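Acetohydroxyacid synthase small subunit Related (Bacteroides thetaiotaomicron, PDB 2F06) is of unknown function but binds histidine between subunits through its paired ACT domains, consistent with a regulatory role in amino-acid metabolism. Local coordinates at residues 7-12 with 69-74; 30-35 with 50-55. One frame throughout, in Å; residues are numbered along the deposited sequence.

In the fold
Both contacts belong to one βαββαβ fold of the ACT type and lie in the same antiparallel sheet, with their centres about 12 Å apart. Contact 1 pairs strand 5-13 with strand 69-80, the first and last strands of this unit. Contact 2 joins strands 34-41 and 46-52 at the open end of their hairpin and is nested in the chain between the two segments of contact 1. Strands 46-52 and 69-80 flank strand 5-13 on its two sides, so the contacts meet directly: L9 N probably bonds to G50 O, and V74 packs on I51. Helix 55-64 lies against both. The hairpin end at contact 2 supplies one wall of a histidine site completed by the third subunit.

Contact 1: 7-12 with 69-74; sequences KQLSIF and VNITDV
The first and last strands of an ACT-type βαββαβ unit pair here, antiparallel, from K7 opposite D73 to I11 opposite V69. Two hydrogen-bonded pairs carry the backbone: Q8 N reaches T72 O at 2.8 Å, nearly straight at 173°, with T72 N returning to Q8 O, and S10 N reaches N70 O at 2.8 Å, with N70 N returning to S10 O. On the face that carries L9, branch meets branch: L9 CD2 lies alongside I71 CG1 at 3.6 Å, and I11 CG1 alongside V69 CG1 at 3.6 Å. Helix 55-64 covers this face, as in the two-layer α/β ACT fold, with L62 on L9 and V69 and Y59 on I71. At the K7 end of this face the two side chains cross obliquely, K7 CB to I71 CG2 3.6 Å, and the lysine's amino group forms a salt bridge with D56. Across the sheet, Q8 runs extended beside T72, its CG anti to the backbone N (chi1 175°). That carries the amide across V74 at about a right angle, Q8 NE2 to V74 CG1 3.6 Å. The buried amide is held at both ends, OE1 by the hydroxyl of Y102 and NE2 by that of Y104.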
loop_
_atom_site.group_PDB
_atom_site.type_symbol
_atom_site.label_atom_id
_atom_site.label_comp_id
_atom_site.label_asym_id
_atom_site.label_seq_id
_atom_site.Cartn_x
_atom_site.Cartn_y
_atom_site.Cartn_z
ATOM N N LYS A 7 10.466 -1.090 -19.206
ATOM C CA LYS A 7 9.522 -0.080 -18.796
ATOM C C LYS A 7 8.292 -0.792 -18.232
ATOM O O LYS A 7 7.668 -1.645 -18.893
ATOM C CB LYS A 7 9.164 0.818 -19.987
ATOM C CG LYS A 7 10.348 1.680 -20.500
ATOM C CD LYS A 7 9.906 2.506 -21.719
ATOM C CE LYS A 7 10.332 3.978 -21.575
ATOM N NZ LYS A 7 10.572 4.591 -22.897
ATOM N N GLN A 8 7.989 -0.476 -16.977
ATOM C CA GLN A 8 6.754 -0.890 -16.383
ATOM C C GLN A 8 5.788 0.288 -16.315
ATOM O O GLN A 8 6.147 1.389 -15.904
ATOM C CB GLN A 8 7.026 -1.416 -14.999
ATOM C CG GLN A 8 5.790 -1.785 -14.220
ATOM C CD GLN A 8 6.121 -1.947 -12.745
ATOM O OE1 GLN A 8 6.167 -0.966 -11.992
ATOM N NE2 GLN A 8 6.368 -3.168 -12.336
ATOM N N LEU A 9 4.553 0.084 -16.711
ATOM C CA LEU A 9 3.551 1.124 -16.489
ATOM C C LEU A 9 2.977 1.013 -15.078
ATOM O O LEU A 9 2.622 -0.072 -14.592
ATOM C CB LEU A 9 2.396 1.026 -17.488
ATOM C CG LEU A 9 2.668 1.170 -18.991
ATOM C CD1 LEU A 9 1.382 1.376 -19.728
ATOM C CD2 LEU A 9 3.520 2.328 -19.293
ATOM N N SER A 10 2.874 2.161 -14.432
ATOM C CA SER A 10 2.099 2.289 -13.224
ATOM C C SER A 10 0.927 3.192 -13.484
ATOM O O SER A 10 1.127 4.378 -13.722
ATOM C CB SER A 10 2.964 2.862 -12.093
ATOM O OG SER A 10 3.814 1.806 -11.658
ATOM N N ILE A 11 -0.274 2.644 -13.325
ATOM C CA ILE A 11 -1.468 3.325 -13.659
ATOM C C ILE A 11 -2.398 3.512 -12.432
ATOM O O ILE A 11 -2.803 2.509 -11.773
ATOM C CB ILE A 11 -2.212 2.606 -14.809
ATOM C CG1 ILE A 11 -1.302 2.299 -15.989
ATOM C CG2 ILE A 11 -3.406 3.453 -15.291
ATOM C CD1 ILE A 11 -1.687 1.030 -16.720
ATOM N N PHE A 12 -2.737 4.783 -12.163
ATOM C CA PHE A 12 -3.573 5.173 -11.013
ATOM C C PHE A 12 -5.041 4.888 -11.354
ATOM O O PHE A 12 -5.563 5.418 -12.313
ATOM C CB PHE A 12 -3.330 6.629 -10.647
ATOM C CG PHE A 12 -4.217 7.178 -9.500
ATOM C CD1 PHE A 12 -4.090 6.684 -8.177
ATOM C CD2 PHE A 12 -5.140 8.221 -9.755
ATOM C CE1 PHE A 12 -4.868 7.227 -7.121
ATOM C CE2 PHE A 12 -5.924 8.770 -8.750
ATOM C CZ PHE A 12 -5.790 8.262 -7.409
ATOM N N VAL A 69 -0.496 7.887 -15.552
ATOM C CA VAL A 69 0.438 6.766 -15.770
ATOM C C VAL A 69 1.847 7.243 -15.611
ATOM O O VAL A 69 2.221 8.303 -16.102
ATOM C CB VAL A 69 0.479 6.290 -17.268
ATOM C CG1 VAL A 69 0.857 4.802 -17.391
ATOM C CG2 VAL A 69 -0.767 6.580 -17.970
ATOM N N ASN A 70 2.674 6.410 -15.026
ATOM C CA ASN A 70 4.090 6.721 -14.847
ATOM C C ASN A 70 4.811 5.505 -15.353
ATOM O O ASN A 70 4.229 4.426 -15.339
ATOM C CB ASN A 70 4.385 6.883 -13.361
ATOM C CG ASN A 70 3.798 8.140 -12.784
ATOM O OD1 ASN A 70 3.641 9.160 -13.446
ATOM N ND2 ASN A 70 3.540 8.097 -11.482
ATOM N N ILE A 71 6.056 5.659 -15.808
ATOM C CA ILE A 71 6.892 4.511 -16.210
ATOM C C ILE A 71 7.968 4.329 -15.152
ATOM O O ILE A 71 8.449 5.310 -14.600
ATOM C CB ILE A 71 7.462 4.699 -17.647
ATOM C CG1 ILE A 71 6.334 4.534 -18.660
ATOM C CG2 ILE A 71 8.568 3.715 -17.945
ATOM C CD1 ILE A 71 6.293 5.657 -19.584
ATOM N N THR A 72 8.232 3.077 -14.785
ATOM C CA THR A 72 9.291 2.702 -13.820
ATOM C C THR A 72 10.193 1.691 -14.506
ATOM O O THR A 72 9.700 0.908 -15.310
ATOM C CB THR A 72 8.653 2.027 -12.566
ATOM O OG1 THR A 72 7.694 2.917 -12.024
ATOM C CG2 THR A 72 9.713 1.640 -11.427
ATOM N N ASP A 73 11.490 1.703 -14.171
ATOM C CA ASP A 73 12.465 0.722 -14.676
ATOM C C ASP A 73 12.288 -0.473 -13.763
ATOM O O ASP A 73 12.209 -0.316 -12.557
ATOM C CB ASP A 73 13.925 1.187 -14.547
ATOM C CG ASP A 73 14.232 2.496 -15.269
ATOM O OD1 ASP A 73 13.608 2.771 -16.322
ATOM O OD2 ASP A 73 15.120 3.276 -14.738
ATOM N N VAL A 74 12.202 -1.647 -14.356
ATOM C CA VAL A 74 12.265 -2.942 -13.690
ATOM C C VAL A 74 13.129 -3.873 -14.597
ATOM O O VAL A 74 13.497 -3.518 -15.752
ATOM C CB VAL A 74 10.829 -3.568 -13.593
ATOM C CG1 VAL A 74 9.928 -2.673 -12.690
ATOM C CG2 VAL A 74 10.208 -3.740 -15.013
#

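Contact 2: 30-35 with 50-55; sequences ENINLS and GIVSDP. With HIS (histidine), chain C.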
loop_
_atom_site.group_PDB
_atom_site.type_symbol
_atom_site.label_atom_id
_atom_site.label_comp_id
_atom_site.label_asym_id
_atom_site.label_seq_id
_atom_site.Cartn_x
_atom_site.Cartn_y
_atom_site.Cartn_z
ATOM N N GLU A 30 -5.850 -0.860 -28.764
ATOM C CA GLU A 30 -4.611 -0.602 -29.450
ATOM C C GLU A 30 -3.879 -1.890 -29.900
ATOM O O GLU A 30 -2.764 -1.803 -30.501
ATOM C CB GLU A 30 -3.674 0.280 -28.588
ATOM C CG GLU A 30 -4.189 1.657 -28.088
ATOM C CD GLU A 30 -4.739 2.614 -29.169
ATOM O OE1 GLU A 30 -5.380 2.152 -30.134
ATOM O OE2 GLU A 30 -4.562 3.854 -29.053
ATOM N N ASN A 31 -4.495 -3.054 -29.632
ATOM C CA ASN A 31 -3.901 -4.393 -29.819
ATOM C C ASN A 31 -2.598 -4.466 -29.025
ATOM O O ASN A 31 -1.576 -4.946 -29.523
ATOM C CB ASN A 31 -3.668 -4.731 -31.307
ATOM C CG ASN A 31 -3.612 -6.273 -31.601
ATOM O OD1 ASN A 31 -2.619 -6.801 -32.173
ATOM N ND2 ASN A 31 -4.679 -6.975 -31.230
ATOM N N ILE A 32 -2.652 -3.954 -27.783
ATOM C CA ILE A 32 -1.547 -4.017 -26.865
ATOM C C ILE A 32 -1.827 -5.176 -25.961
ATOM O O ILE A 32 -2.875 -5.245 -25.306
ATOM C CB ILE A 32 -1.256 -2.673 -26.165
ATOM C CG1 ILE A 32 -0.683 -1.650 -27.148
ATOM C CG2 ILE A 32 -0.100 -2.827 -25.095
ATOM C CD1 ILE A 32 -0.644 -0.190 -26.672
ATOM N N ASN A 33 -0.897 -6.131 -25.975
ATOM C CA ASN A 33 -0.949 -7.298 -25.083
ATOM C C ASN A 33 -0.343 -7.000 -23.703
ATOM O O ASN A 33 0.756 -6.397 -23.561
ATOM C CB ASN A 33 -0.198 -8.517 -25.694
ATOM C CG ASN A 33 -0.634 -9.860 -25.087
ATOM O OD1 ASN A 33 -1.821 -10.168 -25.042
ATOM N ND2 ASN A 33 0.325 -10.652 -24.609
ATOM N N LEU A 34 -1.014 -7.522 -22.691
ATOM C CA LEU A 34 -0.511 -7.508 -21.330
ATOM C C LEU A 34 0.322 -8.771 -21.087
ATOM O O LEU A 34 -0.145 -9.856 -21.311
ATOM C CB LEU A 34 -1.714 -7.446 -20.394
ATOM C CG LEU A 34 -2.608 -6.177 -20.424
ATOM C CD1 LEU A 34 -3.926 -6.444 -19.689
ATOM C CD2 LEU A 34 -1.931 -5.038 -19.723
ATOM N N SER A 35 1.549 -8.630 -20.614
ATOM C CA SER A 35 2.442 -9.767 -20.303
ATOM C C SER A 35 2.384 -10.206 -18.870
ATOM O O SER A 35 2.524 -11.376 -18.557
ATOM C CB SER A 35 3.879 -9.346 -20.562
ATOM O OG SER A 35 4.083 -9.487 -21.922
ATOM N N GLY A 50 2.177 -2.876 -14.607
ATOM C CA GLY A 50 1.853 -3.530 -15.841
ATOM C C GLY A 50 3.076 -3.652 -16.726
ATOM O O GLY A 50 3.766 -2.673 -16.975
ATOM N N ILE A 51 3.319 -4.870 -17.188
ATOM C CA ILE A 51 4.222 -5.129 -18.327
ATOM C C ILE A 51 3.389 -5.341 -19.599
ATOM O O ILE A 51 2.574 -6.259 -19.651
ATOM C CB ILE A 51 5.200 -6.320 -18.060
ATOM C CG1 ILE A 51 5.990 -6.055 -16.778
ATOM C CG2 ILE A 51 6.115 -6.524 -19.284
ATOM C CD1 ILE A 51 7.159 -5.094 -16.898
ATOM N N VAL A 52 3.554 -4.467 -20.602
ATOM C CA VAL A 52 2.781 -4.576 -21.837
ATOM C C VAL A 52 3.697 -4.805 -23.084
ATOM O O VAL A 52 4.929 -4.674 -22.970
ATOM C CB VAL A 52 1.878 -3.330 -22.053
ATOM C CG1 VAL A 52 0.911 -3.154 -20.820
ATOM C CG2 VAL A 52 2.725 -2.047 -22.299
ATOM N N SER A 53 3.086 -5.095 -24.242
ATOM C CA SER A 53 3.851 -5.402 -25.487
ATOM C C SER A 53 4.525 -4.189 -26.166
ATOM O O SER A 53 5.533 -4.343 -26.879
ATOM C CB SER A 53 2.978 -6.140 -26.497
ATOM O OG SER A 53 1.822 -5.384 -26.778
ATOM N N ASP A 54 3.965 -3.000 -25.935
ATOM C CA ASP A 54 4.490 -1.748 -26.464
ATOM C C ASP A 54 4.275 -0.630 -25.417
ATOM O O ASP A 54 3.239 0.052 -25.436
ATOM C CB ASP A 54 3.833 -1.445 -27.844
ATOM C CG ASP A 54 4.391 -0.206 -28.522
ATOM O OD1 ASP A 54 5.041 0.631 -27.859
ATOM O OD2 ASP A 54 4.125 -0.048 -29.756
ATOM N N PRO A 55 5.228 -0.468 -24.468
ATOM C CA PRO A 55 4.967 0.511 -23.384
ATOM C C PRO A 55 4.775 1.984 -23.814
ATOM O O PRO A 55 3.943 2.669 -23.232
ATOM C CB PRO A 55 6.144 0.327 -22.400
ATOM C CG PRO A 55 7.185 -0.365 -23.124
ATOM C CD PRO A 55 6.505 -1.165 -24.283
HETATM N N HIS C . -2.354 -11.131 -22.746
HETATM C CA HIS C . -3.811 -11.075 -22.367
HETATM C C HIS C . -4.494 -9.738 -22.379
HETATM O O HIS C . -4.037 -8.734 -22.919
HETATM C CB HIS C . -4.107 -11.762 -21.023
HETATM C CG HIS C . -3.330 -11.239 -19.826
HETATM N ND1 HIS C . -1.984 -11.512 -19.619
HETATM C CD2 HIS C . -3.753 -10.598 -18.706
HETATM C CE1 HIS C . -1.604 -10.999 -18.455
HETATM N NE2 HIS C . -2.665 -10.447 -17.878
HETATM O OXT HIS C . -5.578 -9.633 -21.788
#
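This histidine pocket is walled on one side by N33 and L34, where the hairpin of strands 34-41 and 46-52 opens out. Across the hairpin S35 N bonds to I51 O at 2.8 Å. Two residues back from S35, N33 is held twice by S53: S53 N gives a bent bond to N33 O, 132° at the hydrogen, and S53 OG accepts N33 N at 2.9 Å. The serine hydroxyl can turn back to that amide because it sits between its own N and carbonyl carbon (chi1 56°). On the face carrying L34 and V52, L34 CD2 meets V52 CG1 at 3.6 Å, the side chains crossing obliquely, while I32 CG2 rests on V52 CB at 3.7 Å; helix 55-64, capped by D54, backs both I32 and V52. The ligand's amino N gives a short 2.5 Å hydrogen bond to N33 OD1 and another of 2.9 Å to L34 O; L34 N gives a straight but long one to its carboxylate O, 3.3 Å. N33 ND2 bonds to N81 OD1 of the third subunit, and that oxygen, with L86 N and S105 OG of the same subunit, also bonds the histidine. With an alanine at N33, the ligand's amino group would probably lose one oxygen acceptor, and the ND2 bond to N81 would go with it. Oxygens facing the amino group and an N-H facing the carboxylate suit a free amino acid, consistent with ligand sensing at an ACT interface.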